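PDB 6IWR: N-acetylgalactosaminyltransferase 7, which belongs to the glycosyltransferases, joining a catalytic domain of the GT-A fold to a ricin-type beta-trefoil lectin domain. Local coordinates for residues 65-70 and 134-139; 73-78 and 140-145; 417-422 and 465-470. One frame throughout, in Å; residues are numbered along the deposited sequence.

Contacts 1 and 2 are neighbours, their centres 10 Å apart, and they share a small antiparallel sheet: contact 1 takes in strand 66-67, contact 2 its partner 140-141. Along the chain their segments alternate: 65-70, 73-78, 134-139, 140-145. Two successive pieces of the N-terminal chain are therefore laid against two successive pieces just ahead of strand 149-155. Contact 3 comes later in the sequence and sits far off, about 43 Å from contact 1 and 46 Å from contact 2, centre to centre. There helix 417-423 meets the chain entering strand 471-474, where the catalytic part gives way to the trefoil.

Contact 1: 65-70 and 134-139; sequences PVLRPG and QEECKY
Arg68 and Tyr139 bring the two backbones together, with their CA atoms 5.5 Å apart: Arg68, just after strand 66-67, meets Tyr139 beside the 3-10 segment 135-138. Arg68 N donates to Tyr139 O at 2.9 Å, nearly straight (175°), though the oxygen's position is somewhat doubtful. The CB of Tyr139 points toward 65-70. One branch of Leu67 packs against this CB, and the ring continues past Pro69 to Gly70. Gly70 N lies 3.8 Å above the plane of the Tyr139 ring, displaced toward its rim. Glu136 stretches its side chain out, CG anti to the backbone N (chi1 -177°), and crosses Leu67 at about a right angle; the exact placing of the Leu67 methyls is doubtful. Glu136 also touches the loop at Thr317, Lys318 and Thr319. One residue on, Cys137 ties the 3-10 segment to Cys375 by a disulfide. The whole is a 3-10 segment set beside a two-stranded antiparallel ladder, which the backbone bonding of Val66 with His141 carries onward at the surface of the protein, beside the disulfide to Cys375.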
loop_
_atom_site.group_PDB
_atom_site.type_symbol
_atom_site.label_atom_id
_atom_site.label_comp_id
_atom_site.label_asym_id
_atom_site.label_seq_id
_atom_site.Cartn_x
_atom_site.Cartn_y
_atom_site.Cartn_z
ATOM N N PRO A 65 3.145 47.203 4.315
ATOM C CA PRO A 65 1.990 47.491 5.167
ATOM C C PRO A 65 2.423 47.751 6.599
ATOM O O PRO A 65 3.589 47.632 6.964
ATOM C CB PRO A 65 1.132 46.224 5.047
ATOM C CG PRO A 65 2.108 45.155 4.721
ATOM C CD PRO A 65 3.143 45.802 3.851
ATOM N N VAL A 66 1.441 48.120 7.411
ATOM C CA VAL A 66 1.645 48.569 8.780
ATOM C C VAL A 66 0.675 47.810 9.660
ATOM O O VAL A 66 -0.508 47.686 9.321
ATOM C CB VAL A 66 1.428 50.088 8.927
ATOM C CG1 VAL A 66 1.463 50.493 10.382
ATOM C CG2 VAL A 66 2.464 50.860 8.133
ATOM N N LEU A 67 1.170 47.303 10.780
ATOM C CA LEU A 67 0.363 46.517 11.704
ATOM C C LEU A 67 -0.192 47.440 12.774
ATOM O O LEU A 67 0.571 48.095 13.484
ATOM C CB LEU A 67 1.194 45.410 12.347
ATOM C CG LEU A 67 0.454 44.113 12.708
ATOM C CD1 LEU A 67 0.958 43.512 14.025
ATOM C CD2 LEU A 67 -1.056 44.323 12.742
ATOM N N ARG A 68 -1.513 47.489 12.894
ATOM C CA ARG A 68 -2.201 48.422 13.781
ATOM C C ARG A 68 -3.035 47.617 14.766
ATOM O O ARG A 68 -4.265 47.511 14.605
ATOM C CB ARG A 68 -3.079 49.390 12.996
ATOM C CG ARG A 68 -2.357 50.049 11.867
ATOM C CD ARG A 68 -2.672 51.521 11.822
ATOM N NE ARG A 68 -2.779 51.976 10.444
ATOM C CZ ARG A 68 -1.846 52.672 9.796
ATOM N NH1 ARG A 68 -0.712 53.027 10.416
ATOM N NH2 ARG A 68 -2.070 53.024 8.522
ATOM N N PRO A 69 -2.409 47.023 15.788
ATOM C CA PRO A 69 -3.175 46.184 16.705
ATOM C C PRO A 69 -4.440 46.899 17.136
ATOM O O PRO A 69 -4.440 48.105 17.384
ATOM C CB PRO A 69 -2.206 45.968 17.865
ATOM C CG PRO A 69 -0.890 45.936 17.202
ATOM C CD PRO A 69 -0.983 47.039 16.172
ATOM N N GLY A 70 -5.537 46.162 17.143
ATOM C CA GLY A 70 -6.824 46.657 17.571
ATOM C C GLY A 70 -7.661 47.353 16.517
ATOM O O GLY A 70 -8.819 47.644 16.756
ATOM N N GLN A 134 -3.908 33.506 11.719
ATOM C CA GLN A 134 -3.815 33.974 13.076
ATOM C C GLN A 134 -4.443 35.345 13.184
ATOM O O GLN A 134 -4.584 36.036 12.204
ATOM C CB GLN A 134 -2.375 33.970 13.581
ATOM C CG GLN A 134 -1.771 32.601 13.733
ATOM C CD GLN A 134 -0.325 32.632 14.164
ATOM O OE1 GLN A 134 0.381 33.608 13.931
ATOM N NE2 GLN A 134 0.125 31.552 14.805
ATOM N N GLU A 135 -4.803 35.730 14.393
ATOM C CA GLU A 135 -5.571 36.929 14.615
ATOM C C GLU A 135 -4.822 38.151 14.114
ATOM O O GLU A 135 -5.409 39.037 13.522
ATOM C CB GLU A 135 -5.896 37.062 16.098
ATOM C CG GLU A 135 -6.916 38.128 16.439
ATOM C CD GLU A 135 -8.294 37.829 15.902
ATOM O OE1 GLU A 135 -9.185 38.678 16.066
ATOM O OE2 GLU A 135 -8.496 36.750 15.321
ATOM N N GLU A 136 -3.513 38.159 14.301
ATOM C CA GLU A 136 -2.688 39.309 13.995
ATOM C C GLU A 136 -2.775 39.662 12.535
ATOM O O GLU A 136 -2.503 40.777 12.147
ATOM C CB GLU A 136 -1.239 39.043 14.349
ATOM C CG GLU A 136 -0.340 40.236 14.119
ATOM C CD GLU A 136 1.088 39.979 14.519
ATOM O OE1 GLU A 136 1.405 38.848 14.948
ATOM O OE2 GLU A 136 1.890 40.912 14.399
ATOM N N CYS A 137 -3.120 38.687 11.724
ATOM C CA CYS A 137 -3.252 38.882 10.299
ATOM C C CYS A 137 -4.317 39.895 9.937
ATOM O O CYS A 137 -4.201 40.554 8.931
ATOM C CB CYS A 137 -3.502 37.553 9.595
ATOM S SG CYS A 137 -2.014 36.757 8.986
ATOM N N LYS A 138 -5.380 39.973 10.724
ATOM C CA LYS A 138 -6.483 40.869 10.418
ATOM C C LYS A 138 -6.206 42.315 10.788
ATOM O O LYS A 138 -7.134 43.127 10.735
ATOM C CB LYS A 138 -7.745 40.429 11.144
ATOM C CG LYS A 138 -7.861 38.946 11.368
ATOM C CD LYS A 138 -9.324 38.626 11.629
ATOM C CE LYS A 138 -9.558 37.346 12.383
ATOM N NZ LYS A 138 -11.030 37.153 12.449
ATOM N N TYR A 139 -4.982 42.671 11.178
ATOM C CA TYR A 139 -4.720 44.044 11.585
ATOM C C TYR A 139 -3.628 44.689 10.756
ATOM O O TYR A 139 -3.055 45.697 11.173
ATOM C CB TYR A 139 -4.397 44.116 13.079
ATOM C CG TYR A 139 -5.565 43.661 13.912
ATOM C CD1 TYR A 139 -6.753 44.401 13.970
ATOM C CD2 TYR A 139 -5.508 42.467 14.600
ATOM C CE1 TYR A 139 -7.848 43.955 14.716
ATOM C CE2 TYR A 139 -6.571 42.023 15.342
ATOM C CZ TYR A 139 -7.737 42.755 15.399
ATOM O OH TYR A 139 -8.766 42.255 16.155
#

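Contact 2: 73-78 and 140-145; sequences GNFEPK and WHYDEN
Asn74 runs up against strand 140-141 with its CA 5.5 Å from that of His141, in an irregular loop whose Gly73-Asn74 peptide bond is cis. The Asn74 amide pairs with the Tyr142 backbone much as a neighbouring strand could. Its OD1 takes the Tyr142 N-H on a lone pair at 2.9 Å, while ND2 gives a nearly straight bond (170°) to Tyr142 O at 2.7 Å. Two bonds to one residue fix the rotation of the amide, and a chi1 of 46°, with CG between backbone N and carbonyl carbon, swings it there. The Glu144 carboxylate stands almost perpendicular to it, 82° between planes, with OE2 3.6 Å from Asn74 ND2. The carbonyl oxygen of the cis peptide, Gly73 O, lies 3.4 Å above one face of the His141 ring, near its rim; His141 NE2 is hydrogen-bonded to Ile71 O, which helps to set that ring. The Phe75 CB points toward 140-145, and the ring brings its edge to Tyr142 O. Phe75 and Tyr142 both reach Ala252 of helix 251-260. Beside that helix, an asparagine amide is bonded in a ring to the N-H and C=O of one residue, pairing with the chain just beyond strand 140-141.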
loop_
_atom_site.group_PDB
_atom_site.type_symbol
_atom_site.label_atom_id
_atom_site.label_comp_id
_atom_site.label_asym_id
_atom_site.label_seq_id
_atom_site.Cartn_x
_atom_site.Cartn_y
_atom_site.Cartn_z
ATOM N N GLY A 73 -9.200 45.924 9.140
ATOM C CA GLY A 73 -9.212 46.415 7.775
ATOM C C GLY A 73 -7.786 46.550 7.408
ATOM O O GLY A 73 -6.975 46.127 8.187
ATOM N N ASN A 74 -7.463 47.136 6.266
ATOM C CA ASN A 74 -8.431 47.621 5.306
ATOM C C ASN A 74 -8.886 46.619 4.278
ATOM O O ASN A 74 -9.820 46.872 3.565
ATOM C CB ASN A 74 -7.878 48.838 4.578
ATOM C CG ASN A 74 -6.459 48.646 4.127
ATOM O OD1 ASN A 74 -5.697 47.936 4.751
ATOM N ND2 ASN A 74 -6.100 49.285 3.046
ATOM N N PHE A 75 -8.221 45.485 4.178
ATOM C CA PHE A 75 -8.724 44.434 3.300
ATOM C C PHE A 75 -9.416 43.324 4.073
ATOM O O PHE A 75 -9.663 42.254 3.522
ATOM C CB PHE A 75 -7.601 43.869 2.440
ATOM C CG PHE A 75 -7.203 44.775 1.316
ATOM C CD1 PHE A 75 -6.387 45.864 1.553
ATOM C CD2 PHE A 75 -7.670 44.552 0.032
ATOM C CE1 PHE A 75 -6.012 46.707 0.520
ATOM C CE2 PHE A 75 -7.317 45.391 -1.004
ATOM C CZ PHE A 75 -6.483 46.474 -0.762
ATOM N N GLU A 76 -9.725 43.558 5.324
ATOM C CA GLU A 76 -10.504 42.604 6.069
ATOM C C GLU A 76 -11.970 42.788 5.733
ATOM O O GLU A 76 -12.490 43.896 5.865
ATOM C CB GLU A 76 -10.306 42.789 7.555
ATOM C CG GLU A 76 -10.564 41.503 8.266
ATOM C CD GLU A 76 -9.526 40.491 7.912
ATOM O OE1 GLU A 76 -9.788 39.281 8.091
ATOM O OE2 GLU A 76 -8.444 40.923 7.437
ATOM N N PRO A 77 -12.673 41.751 5.310
ATOM C CA PRO A 77 -14.117 41.907 5.109
ATOM C C PRO A 77 -14.768 42.510 6.348
ATOM O O PRO A 77 -14.441 42.159 7.485
ATOM C CB PRO A 77 -14.596 40.477 4.838
ATOM C CG PRO A 77 -13.392 39.788 4.277
ATOM C CD PRO A 77 -12.211 40.384 5.006
ATOM N N LYS A 78 -15.691 43.445 6.110
ATOM C CA LYS A 78 -16.348 44.158 7.207
ATOM C C LYS A 78 -17.302 43.249 7.990
ATOM O O LYS A 78 -17.309 43.266 9.228
ATOM C CB LYS A 78 -17.093 45.365 6.645
ATOM C CG LYS A 78 -16.513 45.891 5.325
ATOM C CD LYS A 78 -17.565 46.694 4.571
ATOM C CE LYS A 78 -18.877 45.914 4.541
ATOM N NZ LYS A 78 -20.049 46.786 4.278
ATOM N N TRP A 140 -3.349 44.137 9.573
ATOM C CA TRP A 140 -2.406 44.731 8.635
ATOM C C TRP A 140 -3.124 45.737 7.739
ATOM O O TRP A 140 -4.223 45.469 7.247
ATOM C CB TRP A 140 -1.742 43.651 7.779
ATOM C CG TRP A 140 -0.710 42.848 8.505
ATOM C CD1 TRP A 140 -0.859 41.591 9.013
ATOM C CD2 TRP A 140 0.632 43.246 8.802
ATOM N NE1 TRP A 140 0.306 41.186 9.612
ATOM C CE2 TRP A 140 1.238 42.183 9.494
ATOM C CE3 TRP A 140 1.384 44.398 8.540
ATOM C CZ2 TRP A 140 2.557 42.227 9.926
ATOM C CZ3 TRP A 140 2.704 44.447 8.976
ATOM C CH2 TRP A 140 3.277 43.365 9.658
ATOM N N HIS A 141 -2.494 46.881 7.508
ATOM C CA HIS A 141 -3.061 47.914 6.655
ATOM C C HIS A 141 -2.199 48.098 5.410
ATOM O O HIS A 141 -1.025 48.476 5.508
ATOM C CB HIS A 141 -3.224 49.209 7.446
ATOM C CG HIS A 141 -4.339 49.136 8.439
ATOM N ND1 HIS A 141 -5.615 49.571 8.155
ATOM C CD2 HIS A 141 -4.394 48.596 9.678
ATOM C CE1 HIS A 141 -6.396 49.341 9.196
ATOM N NE2 HIS A 141 -5.681 48.746 10.131
ATOM N N TYR A 142 -2.794 47.837 4.246
ATOM C CA TYR A 142 -2.098 47.742 2.972
ATOM C C TYR A 142 -2.473 48.906 2.062
ATOM O O TYR A 142 -3.631 49.339 2.022
ATOM C CB TYR A 142 -2.422 46.423 2.239
ATOM C CG TYR A 142 -2.166 45.137 3.001
ATOM C CD1 TYR A 142 -3.118 44.609 3.874
ATOM C CD2 TYR A 142 -0.979 44.425 2.821
ATOM C CE1 TYR A 142 -2.879 43.415 4.561
ATOM C CE2 TYR A 142 -0.733 43.223 3.499
ATOM C CZ TYR A 142 -1.684 42.731 4.364
ATOM O OH TYR A 142 -1.433 41.549 5.032
ATOM N N ASP A 143 -1.507 49.347 1.274
ATOM C CA ASP A 143 -1.582 50.588 0.524
ATOM C C ASP A 143 -2.650 50.729 -0.552
ATOM O O ASP A 143 -2.971 51.846 -0.885
ATOM C CB ASP A 143 -0.221 50.974 -0.041
ATOM C CG ASP A 143 0.409 52.125 0.691
ATOM O OD1 ASP A 143 -0.171 52.603 1.668
ATOM O OD2 ASP A 143 1.495 52.548 0.285
ATOM N N GLU A 144 -3.143 49.650 -1.143
ATOM C CA GLU A 144 -4.199 49.720 -2.186
ATOM C C GLU A 144 -3.628 49.953 -3.550
ATOM O O GLU A 144 -4.308 49.904 -4.535
ATOM C CB GLU A 144 -5.228 50.823 -1.940
ATOM C CG GLU A 144 -6.082 50.661 -0.715
ATOM C CD GLU A 144 -6.094 51.885 0.158
ATOM O OE1 GLU A 144 -5.175 52.694 0.076
ATOM O OE2 GLU A 144 -7.033 52.034 0.946
ATOM N N ASN A 145 -2.332 50.116 -3.564
ATOM C CA ASN A 145 -1.525 50.542 -4.658
ATOM C C ASN A 145 -0.955 49.305 -5.357
ATOM O O ASN A 145 0.007 49.380 -6.091
ATOM C CB ASN A 145 -0.437 51.378 -4.024
ATOM C CG ASN A 145 0.382 52.103 -5.009
ATOM O OD1 ASN A 145 -0.087 52.468 -6.059
ATOM N ND2 ASN A 145 1.615 52.331 -4.673
#

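Contact 3: 417-422 and 465-470; sequences KDYFYA and YPLPPK
Tyr419 holds its CG anti to the carbonyl carbon (chi1 -57°), which sends the ring off helix 417-423 toward Leu467, and Leu467, with chi1 at -89°, lowers its branch point onto it. Leu467 CG sits 3.6 Å from the centroid of the Tyr419 ring and 13° off the normal, a CH-pi contact over the middle of the face. CD2 of the same leucine reaches on toward the phenol end, 3.9 Å from Tyr419 OH. Pro468 comes in nearer the helix: its CD lies 3.6 Å from Tyr419 CD1, approaching the ring obliquely, and its CG is 3.7 Å from the backbone oxygen Tyr419 O. Leucine and proline thus share the tyrosine, one over the face and the other beside the root of the ring. The run Pro466-Leu467-Pro468-Pro469 is in polyproline II conformation and feeds into strand 471-474, which pairs with strand 511-514 and leads into the lectin trefoil. One helical turn beyond Tyr419, Ala422 faces the same run. Its methyl carbon CB meets Pro469 O at 3.6 Å and Pro468 CG at 4.2 Å, so a small residue lies where the two backbones close in, Ala422 CA and Lys470 CA being 5.4 Å apart. No hydrogen bond spans the two segments themselves. Just past them, however, Asn471 ND2 donates to Ala422 O, and Lys470 is bonded through its backbone to Glu515. Leu467 also touches Trp298, whose NE1 is hydrogen-bonded to Tyr465 O.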
loop_
_atom_site.group_PDB
_atom_site.type_symbol
_atom_site.label_atom_id
_atom_site.label_comp_id
_atom_site.label_asym_id
_atom_site.label_seq_id
_atom_site.Cartn_x
_atom_site.Cartn_y
_atom_site.Cartn_z
ATOM N N LYS A 417 26.321 18.804 -6.811
ATOM C CA LYS A 417 25.832 17.681 -7.609
ATOM C C LYS A 417 26.323 16.348 -7.046
ATOM O O LYS A 417 25.578 15.365 -7.069
ATOM C CB LYS A 417 26.199 17.809 -9.100
ATOM C CG LYS A 417 27.646 18.044 -9.490
ATOM C CD LYS A 417 27.758 18.254 -11.012
ATOM C CE LYS A 417 27.992 19.733 -11.414
ATOM N NZ LYS A 417 28.787 19.805 -12.695
ATOM N N ASP A 418 27.539 16.312 -6.484
ATOM C CA ASP A 418 28.072 15.089 -5.875
ATOM C C ASP A 418 27.115 14.493 -4.850
ATOM O O ASP A 418 26.965 13.265 -4.770
ATOM C CB ASP A 418 29.419 15.366 -5.198
ATOM C CG ASP A 418 30.462 15.874 -6.156
ATOM O OD1 ASP A 418 30.238 15.784 -7.382
ATOM O OD2 ASP A 418 31.496 16.379 -5.669
ATOM N N TYR A 419 26.489 15.335 -4.024
ATOM C CA TYR A 419 25.550 14.795 -3.043
ATOM C C TYR A 419 24.330 14.188 -3.728
ATOM O O TYR A 419 23.834 13.138 -3.306
ATOM C CB TYR A 419 25.150 15.883 -2.042
ATOM C CG TYR A 419 26.356 16.467 -1.353
ATOM C CD1 TYR A 419 27.160 15.662 -0.565
ATOM C CD2 TYR A 419 26.722 17.793 -1.531
ATOM C CE1 TYR A 419 28.273 16.144 0.041
ATOM C CE2 TYR A 419 27.843 18.299 -0.918
ATOM C CZ TYR A 419 28.615 17.466 -0.126
ATOM O OH TYR A 419 29.745 17.935 0.505
ATOM N N PHE A 420 23.837 14.814 -4.796
ATOM C CA PHE A 420 22.680 14.252 -5.480
ATOM C C PHE A 420 23.016 12.894 -6.100
ATOM O O PHE A 420 22.210 11.951 -6.037
ATOM C CB PHE A 420 22.171 15.222 -6.540
ATOM C CG PHE A 420 21.062 14.662 -7.357
ATOM C CD1 PHE A 420 19.763 14.620 -6.866
ATOM C CD2 PHE A 420 21.318 14.130 -8.602
ATOM C CE1 PHE A 420 18.743 14.065 -7.627
ATOM C CE2 PHE A 420 20.310 13.570 -9.354
ATOM C CZ PHE A 420 19.029 13.537 -8.871
ATOM N N TYR A 421 24.217 12.769 -6.682
ATOM C CA TYR A 421 24.645 11.528 -7.320
ATOM C C TYR A 421 24.969 10.416 -6.318
ATOM O O TYR A 421 24.773 9.236 -6.641
ATOM C CB TYR A 421 25.830 11.825 -8.230
ATOM C CG TYR A 421 25.445 12.596 -9.472
ATOM C CD1 TYR A 421 24.263 12.303 -10.149
ATOM C CD2 TYR A 421 26.258 13.606 -9.971
ATOM C CE1 TYR A 421 23.893 12.991 -11.281
ATOM C CE2 TYR A 421 25.895 14.313 -11.111
ATOM C CZ TYR A 421 24.712 13.991 -11.763
ATOM O OH TYR A 421 24.343 14.680 -12.895
ATOM N N ALA A 422 25.446 10.759 -5.113
ATOM C CA ALA A 422 25.539 9.776 -4.037
ATOM C C ALA A 422 24.164 9.270 -3.611
ATOM O O ALA A 422 24.014 8.081 -3.297
ATOM C CB ALA A 422 26.264 10.366 -2.825
ATOM N N TYR A 465 18.541 17.295 6.965
ATOM C CA TYR A 465 18.879 16.270 5.978
ATOM C C TYR A 465 20.378 16.400 5.735
ATOM O O TYR A 465 20.824 17.177 4.875
ATOM C CB TYR A 465 18.024 16.430 4.719
ATOM C CG TYR A 465 16.560 16.366 5.077
ATOM C CD1 TYR A 465 15.935 15.154 5.235
ATOM C CD2 TYR A 465 15.835 17.514 5.333
ATOM C CE1 TYR A 465 14.614 15.067 5.605
ATOM C CE2 TYR A 465 14.491 17.451 5.697
ATOM C CZ TYR A 465 13.884 16.214 5.836
ATOM O OH TYR A 465 12.545 16.101 6.208
ATOM N N PRO A 466 21.189 15.675 6.520
ATOM C CA PRO A 466 22.655 15.802 6.424
ATOM C C PRO A 466 23.180 15.426 5.047
ATOM O O PRO A 466 22.570 14.649 4.311
ATOM C CB PRO A 466 23.170 14.824 7.483
ATOM C CG PRO A 466 22.002 14.586 8.412
ATOM C CD PRO A 466 20.750 14.806 7.627
ATOM N N LEU A 467 24.331 15.983 4.703
ATOM C CA LEU A 467 24.994 15.608 3.462
ATOM C C LEU A 467 25.298 14.112 3.477
ATOM O O LEU A 467 25.792 13.602 4.489
ATOM C CB LEU A 467 26.284 16.396 3.294
ATOM C CG LEU A 467 26.224 17.750 2.573
ATOM C CD1 LEU A 467 24.770 18.234 2.453
ATOM C CD2 LEU A 467 27.139 18.802 3.225
ATOM N N PRO A 468 25.031 13.376 2.399
ATOM C CA PRO A 468 25.208 11.921 2.451
ATOM C C PRO A 468 26.645 11.548 2.168
ATOM O O PRO A 468 27.326 12.257 1.417
ATOM C CB PRO A 468 24.287 11.421 1.334
ATOM C CG PRO A 468 24.438 12.490 0.277
ATOM C CD PRO A 468 24.506 13.800 1.081
ATOM N N PRO A 469 27.142 10.453 2.748
ATOM C CA PRO A 469 28.477 9.967 2.382
ATOM C C PRO A 469 28.538 9.537 0.923
ATOM O O PRO A 469 27.543 9.108 0.337
ATOM C CB PRO A 469 28.691 8.774 3.322
ATOM C CG PRO A 469 27.761 8.990 4.457
ATOM C CD PRO A 469 26.577 9.708 3.885
ATOM N N LYS A 470 29.730 9.654 0.340
ATOM C CA LYS A 470 29.980 9.153 -1.003
ATOM C C LYS A 470 29.641 7.675 -1.067
ATOM O O LYS A 470 29.591 7.011 -0.027
ATOM C CB LYS A 470 31.438 9.369 -1.392
ATOM C CG LYS A 470 31.804 10.814 -1.627
ATOM C CD LYS A 470 33.302 11.059 -1.448
ATOM C CE LYS A 470 33.560 11.766 -0.120
ATOM N NZ LYS A 470 34.857 12.506 -0.093
#